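Local coordinates for uncharacterized protein Sortase B (Clostridium perfringens, PDB 5YFK), which is a class B sortase, probably a cysteine transpeptidase that joins sorted surface proteins to the cell wall, at residues 53-65 against 132-144. The protein carries 1 engineered substitution. Residues are numbered along the deposited sequence; the frame is centred on the assembly and turned at random.
Sequences PDYRFWIKVEGTN and FFNANKYVTLYRE
Leu141 and Ile59 run alongside each other in the same direction, with Leu141 CD2 3.7 Å from Ile59 CG1. Leu141 CD2 also reaches the Phe57 ring, 3.9 Å from Phe57 CE1. The backbone directs Phe57 CB at the other strand, 3.7 Å from Arg143 CB, and chi1 of 55°, with CG between the backbone N and carbonyl carbon, sends the ring to that leucine methyl. Further along, Val139 CG1 touches both Ile59 CG1 and Val61 CG2, continuing the apolar row, and Val70 of strand 67-72 packs on Phe57 and Ile59. On the other face Trp58 and Tyr142 approach through their CB atoms, while their rings diverge and meet helix 35-51.

Apart from Val70, these residues belong to strands 55-61 and 138-143, the first and last in the sheet order, whose antiparallel pairing at 156° closes the sortase beta-barrel. Reciprocal N-H...O bonds mark Trp58-Tyr142 (Trp58 N to Tyr142 O 2.9 Å) and Lys60-Thr140 as hydrogen-bonded pairs; Ile59-Leu141 and Val61-Val139 are non-hydrogen-bonded. Opposite Val70, Arg56 and Phe57 form a classic beta bulge.

Beyond the regular pairing, Glu62 N donates to Tyr138 O (3.2 Å), and Glu62 OE1 accepts in turn from Tyr138 N at 3.1 Å and Lys137 N at 3.0 Å. The first donor lies nearly in line with the C-O bond, the second above the carboxylate plane. Beside it, the type II turn from Val61 to Thr64 brings Gly63 O to the edge of the Phe132 ring, 3.6 Å from Phe132 CZ, while Asn136 ND2 sits over the centre of one ring face and donates to Phe132 O.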
ATOM      1  N   PRO A  53     -11.588  13.751   5.260  1.00 27.86           N
ATOM      2  CA  PRO A  53     -11.637  14.043   3.836  1.00 29.86           C
ATOM      3  C   PRO A  53     -10.368  13.604   3.078  1.00 23.21           C
ATOM      4  O   PRO A  53     -10.346  13.593   1.838  1.00 24.68           O
ATOM      5  CB  PRO A  53     -11.784  15.569   3.797  1.00 34.65           C
ATOM      6  CG  PRO A  53     -12.256  15.968   5.163  1.00 35.16           C
ATOM      7  CD  PRO A  53     -11.630  14.966   6.088  1.00 31.84           C
ATOM      8  N   ASP A  54      -9.316  13.282   3.817  1.00 21.73           N
ATOM      9  CA  ASP A  54      -8.056  12.833   3.215  1.00 18.66           C
ATOM     10  C   ASP A  54      -8.142  11.364   2.761  1.00 20.91           C
ATOM     11  O   ASP A  54      -7.233  10.855   2.084  1.00 16.59           O
ATOM     12  CB  ASP A  54      -6.921  12.993   4.226  1.00 17.19           C
ATOM     13  CG  ASP A  54      -6.607  14.449   4.544  1.00 21.95           C
ATOM     14  OD1 ASP A  54      -6.942  15.323   3.712  1.00 23.75           O
ATOM     15  OD2 ASP A  54      -5.785  14.667   5.457  1.00 23.38           O
ATOM     16  N   TYR A  55      -9.228  10.698   3.121  1.00 20.44           N
ATOM     17  CA  TYR A  55      -9.466   9.320   2.692  1.00 22.84           C
ATOM     18  C   TYR A  55      -9.418   9.180   1.171  1.00 21.69           C
ATOM     19  O   TYR A  55      -9.988  10.002   0.447  1.00 20.22           O
ATOM     20  CB  TYR A  55     -10.824   8.847   3.197  1.00 18.09           C
ATOM     21  CG  TYR A  55     -11.186   7.468   2.692  1.00 17.36           C
ATOM     22  CD1 TYR A  55     -10.609   6.340   3.252  1.00 21.02           C
ATOM     23  CD2 TYR A  55     -12.023   7.306   1.602  1.00 17.99           C
ATOM     24  CE1 TYR A  55     -10.912   5.080   2.779  1.00 18.50           C
ATOM     25  CE2 TYR A  55     -12.392   6.048   1.163  1.00 21.91           C
ATOM     26  CZ  TYR A  55     -11.805   4.937   1.740  1.00 21.91           C
ATOM     27  OH  TYR A  55     -12.084   3.686   1.256  1.00 26.43           O
ATOM     28  N   ARG A  56      -8.773   8.120   0.677  1.00 16.72           N
ATOM     29  CA  ARG A  56      -8.711   7.892  -0.760  1.00 16.87           C
ATOM     30  C   ARG A  56      -9.193   6.508  -1.183  1.00 17.62           C
ATOM     31  O   ARG A  56      -9.855   6.372  -2.215  1.00 16.36           O
ATOM     32  CB  ARG A  56      -7.294   8.119  -1.286  1.00 17.04           C
ATOM     33  CG  ARG A  56      -6.739   9.520  -1.028  1.00 20.32           C
ATOM     34  CD  ARG A  56      -7.396  10.547  -1.947  1.00 22.33           C
ATOM     35  NE  ARG A  56      -6.924  11.910  -1.689  1.00 25.68           N
ATOM     36  CZ  ARG A  56      -7.558  12.789  -0.917  1.00 25.69           C
ATOM     37  NH1 ARG A  56      -8.694  12.462  -0.325  1.00 24.64           N
ATOM     38  NH2 ARG A  56      -7.034  13.986  -0.710  1.00 28.55           N
ATOM     39  N   PHE A  57      -8.781   5.470  -0.457  1.00 14.39           N
ATOM     40  CA  PHE A  57      -9.174   4.118  -0.810  1.00 13.64           C
ATOM     41  C   PHE A  57      -8.945   3.157   0.356  1.00 15.44           C
ATOM     42  O   PHE A  57      -8.304   3.508   1.356  1.00 19.05           O
ATOM     43  CB  PHE A  57      -8.416   3.627  -2.074  1.00 14.78           C
ATOM     44  CG  PHE A  57      -6.916   3.723  -1.974  1.00 16.66           C
ATOM     45  CD1 PHE A  57      -6.170   2.636  -1.557  1.00 14.52           C
ATOM     46  CD2 PHE A  57      -6.246   4.827  -2.484  1.00 17.68           C
ATOM     47  CE1 PHE A  57      -4.783   2.713  -1.479  1.00 12.59           C
ATOM     48  CE2 PHE A  57      -4.852   4.873  -2.506  1.00 20.30           C
ATOM     49  CZ  PHE A  57      -4.117   3.788  -2.034  1.00 15.03           C
ATOM     50  N   TRP A  58      -9.419   1.927   0.195  1.00 15.57           N
ATOM     51  CA  TRP A  58      -9.192   0.885   1.179  1.00 14.20           C
ATOM     52  C   TRP A  58      -8.160  -0.123   0.625  1.00 15.60           C
ATOM     53  O   TRP A  58      -8.125  -0.410  -0.574  1.00 14.96           O
ATOM     54  CB  TRP A  58     -10.507   0.169   1.517  1.00 16.51           C
ATOM     55  CG  TRP A  58     -10.408  -0.679   2.765  1.00 16.54           C
ATOM     56  CD1 TRP A  58      -9.810  -1.901   2.886  1.00 16.74           C
ATOM     57  CD2 TRP A  58     -10.774  -0.286   4.087  1.00 17.26           C
ATOM     58  NE1 TRP A  58      -9.847  -2.317   4.182  1.00 20.02           N
ATOM     59  CE2 TRP A  58     -10.325  -1.297   4.961  1.00 18.09           C
ATOM     60  CE3 TRP A  58     -11.353   0.868   4.624  1.00 17.15           C
ATOM     61  CZ2 TRP A  58     -10.614  -1.284   6.300  1.00 21.13           C
ATOM     62  CZ3 TRP A  58     -11.633   0.893   5.968  1.00 20.07           C
ATOM     63  CH2 TRP A  58     -11.245  -0.172   6.803  1.00 24.05           C
ATOM     64  N   ILE A  59      -7.303  -0.608   1.498  1.00 13.06           N
ATOM     65  CA  ILE A  59      -6.324  -1.633   1.118  1.00 14.17           C
ATOM     66  C   ILE A  59      -6.504  -2.868   2.002  1.00 12.97           C
ATOM     67  O   ILE A  59      -6.565  -2.780   3.232  1.00 13.40           O
ATOM     68  CB  ILE A  59      -4.878  -1.080   1.232  1.00 14.82           C
ATOM     69  CG1 ILE A  59      -3.856  -2.081   0.700  1.00 13.55           C
ATOM     70  CG2 ILE A  59      -4.534  -0.684   2.644  1.00 14.60           C
ATOM     71  CD1 ILE A  59      -2.467  -1.486   0.499  1.00 13.05           C
ATOM     72  N   LYS A  60      -6.414  -4.025   1.359  1.00 12.99           N
ATOM     73  CA  LYS A  60      -6.364  -5.281   2.042  1.00 13.95           C
ATOM     74  C   LYS A  60      -5.330  -6.173   1.387  1.00 16.15           C
ATOM     75  O   LYS A  60      -5.372  -6.396   0.170  1.00 17.89           O
ATOM     76  CB  LYS A  60      -7.748  -5.952   2.013  1.00 18.52           C
ATOM     77  CG  LYS A  60      -7.778  -7.370   2.594  1.00 26.82           C
ATOM     78  CD  LYS A  60      -7.484  -7.383   4.078  1.00 36.04           C
ATOM     79  CE  LYS A  60      -6.820  -8.676   4.537  1.00 40.79           C
ATOM     80  NZ  LYS A  60      -6.141  -8.488   5.849  1.00 29.02           N
ATOM     81  N   VAL A  61      -4.507  -6.804   2.214  1.00 14.64           N
ATOM     82  CA  VAL A  61      -3.453  -7.679   1.694  1.00 15.30           C
ATOM     83  C   VAL A  61      -3.680  -9.107   2.124  1.00 19.98           C
ATOM     84  O   VAL A  61      -3.810  -9.422   3.306  1.00 13.03           O
ATOM     85  CB  VAL A  61      -2.035  -7.213   2.062  1.00 17.28           C
ATOM     86  CG1 VAL A  61      -0.986  -8.195   1.518  1.00 17.87           C
ATOM     87  CG2 VAL A  61      -1.780  -5.818   1.500  1.00 16.92           C
ATOM     88  N   GLU A  62      -3.795  -9.964   1.118  1.00 23.05           N
ATOM     89  CA  GLU A  62      -4.171 -11.347   1.312  1.00 26.30           C
ATOM     90  C   GLU A  62      -3.199 -11.995   2.259  1.00 16.99           C
ATOM     91  O   GLU A  62      -1.987 -11.762   2.183  1.00 21.34           O
ATOM     92  CB  GLU A  62      -4.127 -12.069  -0.047  1.00 32.65           C
ATOM     93  CG  GLU A  62      -4.093 -13.586   0.015  1.00 34.83           C
ATOM     94  CD  GLU A  62      -4.051 -14.235  -1.377  1.00 39.54           C
ATOM     95  OE1 GLU A  62      -3.280 -13.768  -2.244  1.00 29.59           O
ATOM     96  OE2 GLU A  62      -4.716 -15.275  -1.576  1.00 48.73           O
ATOM     97  N   GLY A  63      -3.755 -12.724   3.225  1.00 18.29           N
ATOM     98  CA  GLY A  63      -2.984 -13.534   4.153  1.00 16.48           C
ATOM     99  C   GLY A  63      -2.340 -12.793   5.309  1.00 13.63           C
ATOM    100  O   GLY A  63      -1.436 -13.313   5.956  1.00 14.55           O
ATOM    101  N   THR A  64      -2.712 -11.524   5.477  1.00 13.76           N
ATOM    102  CA  THR A  64      -2.145 -10.660   6.514  1.00 12.93           C
ATOM    103  C   THR A  64      -3.265  -9.941   7.252  1.00 11.88           C
ATOM    104  O   THR A  64      -4.449 -10.084   6.911  1.00 12.86           O
ATOM    105  CB  THR A  64      -1.268  -9.543   5.914  1.00 11.63           C
ATOM    106  OG1 THR A  64      -2.130  -8.594   5.271  1.00 13.72           O
ATOM    107  CG2 THR A  64      -0.267 -10.109   4.926  1.00 14.17           C
ATOM    108  N   ASN A  65      -2.877  -9.219   8.289  1.00 12.93           N
ATOM    109  CA  ASN A  65      -3.774  -8.301   8.988  1.00 13.47           C
ATOM    110  C   ASN A  65      -3.749  -6.885   8.444  1.00 14.16           C
ATOM    111  O   ASN A  65      -4.229  -5.963   9.100  1.00 14.45           O
ATOM    112  CB  ASN A  65      -3.470  -8.272  10.479  1.00 16.72           C
ATOM    113  CG  ASN A  65      -2.109  -7.684  10.798  1.00 16.25           C
ATOM    114  OD1 ASN A  65      -1.258  -7.541   9.937  1.00 14.55           O
ATOM    115  ND2 ASN A  65      -1.926  -7.295  12.050  1.00 18.48           N
ATOM    116  N   PHE A 132       5.791 -17.703   1.824  1.00 20.17           N
ATOM    117  CA  PHE A 132       4.773 -16.667   1.948  1.00 19.15           C
ATOM    118  C   PHE A 132       4.510 -15.958   0.622  1.00 16.52           C
ATOM    119  O   PHE A 132       3.351 -15.669   0.300  1.00 16.66           O
ATOM    120  CB  PHE A 132       5.202 -15.645   3.003  1.00 17.52           C
ATOM    121  CG  PHE A 132       4.061 -14.816   3.556  1.00 16.00           C
ATOM    122  CD1 PHE A 132       3.655 -13.652   2.906  1.00 14.95           C
ATOM    123  CD2 PHE A 132       3.273 -15.311   4.577  1.00 13.79           C
ATOM    124  CE1 PHE A 132       2.567 -12.932   3.361  1.00 15.22           C
ATOM    125  CE2 PHE A 132       2.182 -14.607   5.047  1.00 15.39           C
ATOM    126  CZ  PHE A 132       1.809 -13.425   4.411  1.00 17.02           C
ATOM    127  N   PHE A 133       5.583 -15.442   0.011  1.00 15.83           N
ATOM    128  CA  PHE A 133       5.508 -14.791  -1.319  1.00 16.47           C
ATOM    129  C   PHE A 133       4.761 -15.653  -2.344  1.00 19.36           C
ATOM    130  O   PHE A 133       3.934 -15.166  -3.107  1.00 15.14           O
ATOM    131  CB  PHE A 133       6.931 -14.475  -1.830  1.00 17.62           C
ATOM    132  CG  PHE A 133       6.981 -13.835  -3.198  1.00 15.18           C
ATOM    133  CD1 PHE A 133       7.111 -14.612  -4.336  1.00 16.93           C
ATOM    134  CD2 PHE A 133       7.056 -12.458  -3.333  1.00 19.79           C
ATOM    135  CE1 PHE A 133       7.149 -14.037  -5.581  1.00 18.82           C
ATOM    136  CE2 PHE A 133       7.204 -11.873  -4.583  1.00 16.36           C
ATOM    137  CZ  PHE A 133       7.240 -12.672  -5.710  1.00 18.75           C
ATOM    138  N   ASN A 134       5.096 -16.934  -2.407  1.00 19.32           N
ATOM    139  CA  ASN A 134       4.410 -17.832  -3.318  1.00 19.12           C
ATOM    140  C   ASN A 134       2.933 -17.989  -3.030  1.00 21.67           C
ATOM    141  O   ASN A 134       2.132 -18.138  -3.954  1.00 21.03           O
ATOM    142  CB  ASN A 134       5.070 -19.215  -3.288  1.00 24.67           C
ATOM    143  CG  ASN A 134       6.408 -19.226  -3.989  1.00 26.29           C
ATOM    144  OD1 ASN A 134       6.732 -18.303  -4.744  1.00 25.60           O
ATOM    145  ND2 ASN A 134       7.252 -20.188  -3.628  1.00 31.04           N
ATOM    146  N   ALA A 135       2.578 -17.984  -1.747  1.00 20.29           N
ATOM    147  CA  ALA A 135       1.235 -18.364  -1.315  1.00 20.67           C
ATOM    148  C   ALA A 135       0.286 -17.176  -1.299  1.00 24.01           C
ATOM    149  O   ALA A 135      -0.925 -17.337  -1.521  1.00 20.94           O
ATOM    150  CB  ALA A 135       1.292 -18.994   0.064  1.00 20.31           C
ATOM    151  N   ASN A 136       0.848 -15.976  -1.140  1.00 15.76           N
ATOM    152  CA  ASN A 136       0.057 -14.766  -0.970  1.00 18.59           C
ATOM    153  C   ASN A 136       0.357 -13.711  -2.033  1.00 21.39           C
ATOM    154  O   ASN A 136       1.411 -13.076  -2.011  1.00 21.42           O
ATOM    155  CB  ASN A 136       0.294 -14.207   0.418  1.00 16.34           C
ATOM    156  CG  ASN A 136      -0.101 -15.201   1.506  1.00 17.85           C
ATOM    157  OD1 ASN A 136      -1.276 -15.501   1.694  1.00 17.87           O
ATOM    158  ND2 ASN A 136       0.882 -15.822   2.107  1.00 14.73           N
ATOM    159  N   LYS A 137      -0.450 -13.736  -3.085  1.00 16.98           N
ATOM    160  CA  LYS A 137      -0.108 -13.083  -4.345  1.00 20.99           C
ATOM    161  C   LYS A 137      -0.716 -11.663  -4.428  1.00 17.03           C
ATOM    162  O   LYS A 137      -0.308 -10.876  -5.279  1.00 20.06           O
ATOM    163  CB  LYS A 137      -0.617 -13.926  -5.522  1.00 24.56           C
ATOM    164  CG  LYS A 137       0.149 -15.218  -5.757  1.00 30.33           C
ATOM    165  CD  LYS A 137      -0.382 -15.909  -7.009  1.00 36.14           C
ATOM    166  CE  LYS A 137       0.199 -17.303  -7.158  1.00 53.07           C
ATOM    167  NZ  LYS A 137      -0.335 -17.959  -8.383  1.00 60.75           N
ATOM    168  N   TYR A 138      -1.841 -11.444  -3.758  1.00 16.72           N
ATOM    169  CA  TYR A 138      -2.752 -10.355  -4.163  1.00 17.93           C
ATOM    170  C   TYR A 138      -2.912  -9.276  -3.126  1.00 17.50           C
ATOM    171  O   TYR A 138      -2.995  -9.550  -1.926  1.00 16.90           O
ATOM    172  CB  TYR A 138      -4.128 -10.881  -4.521  1.00 19.19           C
ATOM    173  CG  TYR A 138      -4.072 -11.910  -5.598  1.00 19.64           C
ATOM    174  CD1 TYR A 138      -3.598 -11.596  -6.866  1.00 20.26           C
ATOM    175  CD2 TYR A 138      -4.424 -13.220  -5.327  1.00 27.55           C
ATOM    176  CE1 TYR A 138      -3.487 -12.561  -7.839  1.00 27.55           C
ATOM    177  CE2 TYR A 138      -4.238 -14.208  -6.277  1.00 25.81           C
ATOM    178  CZ  TYR A 138      -3.830 -13.861  -7.541  1.00 31.82           C
ATOM    179  OH  TYR A 138      -3.653 -14.849  -8.475  1.00 35.40           O
ATOM    180  N   VAL A 139      -2.952  -8.046  -3.632  1.00 14.56           N
ATOM    181  CA  VAL A 139      -3.376  -6.862  -2.877  1.00 14.45           C
ATOM    182  C   VAL A 139      -4.664  -6.327  -3.520  1.00 15.13           C
ATOM    183  O   VAL A 139      -4.776  -6.183  -4.748  1.00 16.67           O
ATOM    184  CB  VAL A 139      -2.286  -5.776  -2.896  1.00 14.53           C
ATOM    185  CG1 VAL A 139      -2.666  -4.557  -2.073  1.00 13.78           C
ATOM    186  CG2 VAL A 139      -0.967  -6.328  -2.429  1.00 14.64           C
ATOM    187  N   THR A 140      -5.681  -6.165  -2.699  1.00 14.56           N
ATOM    188  CA  THR A 140      -6.947  -5.597  -3.141  1.00 18.99           C
ATOM    189  C   THR A 140      -7.112  -4.137  -2.706  1.00 16.55           C
ATOM    190  O   THR A 140      -6.833  -3.800  -1.563  1.00 15.77           O
ATOM    191  CB  THR A 140      -8.103  -6.447  -2.580  1.00 21.17           C
ATOM    192  OG1 THR A 140      -7.792  -7.831  -2.775  1.00 25.17           O
ATOM    193  CG2 THR A 140      -9.403  -6.142  -3.317  1.00 26.46           C
ATOM    194  N   LEU A 141      -7.471  -3.269  -3.646  1.00 15.35           N
ATOM    195  CA  LEU A 141      -7.885  -1.895  -3.304  1.00 15.21           C
ATOM    196  C   LEU A 141      -9.363  -1.696  -3.556  1.00 17.72           C
ATOM    197  O   LEU A 141      -9.918  -2.275  -4.471  1.00 19.37           O
ATOM    198  CB  LEU A 141      -7.108  -0.857  -4.119  1.00 15.26           C
ATOM    199  CG  LEU A 141      -5.588  -0.957  -4.069  1.00 13.33           C
ATOM    200  CD1 LEU A 141      -4.936   0.152  -4.877  1.00 13.85           C
ATOM    201  CD2 LEU A 141      -5.078  -1.009  -2.626  1.00 15.67           C
ATOM    202  N   TYR A 142      -9.961  -0.763  -2.828  1.00 14.77           N
ATOM    203  CA  TYR A 142     -11.295  -0.296  -3.173  1.00 20.00           C
ATOM    204  C   TYR A 142     -11.315   1.202  -3.225  1.00 19.51           C
ATOM    205  O   TYR A 142     -10.946   1.840  -2.247  1.00 19.43           O
ATOM    206  CB  TYR A 142     -12.306  -0.767  -2.144  1.00 19.45           C
ATOM    207  CG  TYR A 142     -13.724  -0.579  -2.620  1.00 19.02           C
ATOM    208  CD1 TYR A 142     -14.384   0.637  -2.454  1.00 22.98           C
ATOM    209  CD2 TYR A 142     -14.438  -1.641  -3.139  1.00 23.48           C
ATOM    210  CE1 TYR A 142     -15.727   0.772  -2.823  1.00 23.06           C
ATOM    211  CE2 TYR A 142     -15.735  -1.489  -3.573  1.00 23.85           C
ATOM    212  CZ  TYR A 142     -16.376  -0.284  -3.395  1.00 25.02           C
ATOM    213  OH  TYR A 142     -17.694  -0.191  -3.759  1.00 29.16           O
ATOM    214  N   ARG A 143     -11.519   1.738  -4.423  1.00 19.74           N
ATOM    215  CA  ARG A 143     -11.440   3.167  -4.665  1.00 18.85           C
ATOM    216  C   ARG A 143     -12.605   3.614  -5.554  1.00 20.75           C
ATOM    217  O   ARG A 143     -12.873   3.013  -6.597  1.00 22.05           O
ATOM    218  CB  ARG A 143     -10.123   3.526  -5.357  1.00 22.17           C
ATOM    219  CG  ARG A 143     -10.001   5.021  -5.618  1.00 30.55           C
ATOM    220  CD  ARG A 143      -8.564   5.497  -5.846  1.00 30.52           C
ATOM    221  NE  ARG A 143      -8.100   5.184  -7.192  1.00 29.09           N
ATOM    222  CZ  ARG A 143      -8.272   5.968  -8.263  1.00 35.68           C
ATOM    223  NH1 ARG A 143      -7.994   5.495  -9.463  1.00 42.75           N
ATOM    224  NH2 ARG A 143      -8.666   7.223  -8.140  1.00 29.73           N
ATOM    225  N   GLU A 144     -13.271   4.695  -5.167  1.00 28.42           N
ATOM    226  CA  GLU A 144     -14.357   5.233  -5.995  1.00 29.55           C
ATOM    227  C   GLU A 144     -15.318   4.132  -6.420  1.00 29.79           C
ATOM    228  O   GLU A 144     -15.613   3.958  -7.617  1.00 32.58           O
ATOM    229  CB  GLU A 144     -13.789   5.960  -7.219  1.00 32.99           C
ATOM    230  CG  GLU A 144     -12.882   7.126  -6.846  1.00 36.05           C
ATOM    231  CD  GLU A 144     -12.403   7.929  -8.044  1.00 48.18           C
ATOM    232  OE1 GLU A 144     -12.066   9.113  -7.840  1.00 49.24           O
ATOM    233  OE2 GLU A 144     -12.239   7.350  -9.151  1.00 38.33           O
TER
HETATM  234  O   HOH W   1     -12.385   5.950  -2.682  1.00 27.55           O
HETATM  235  O   HOH W   2      -5.935  -9.266  -1.322  1.00 30.78           O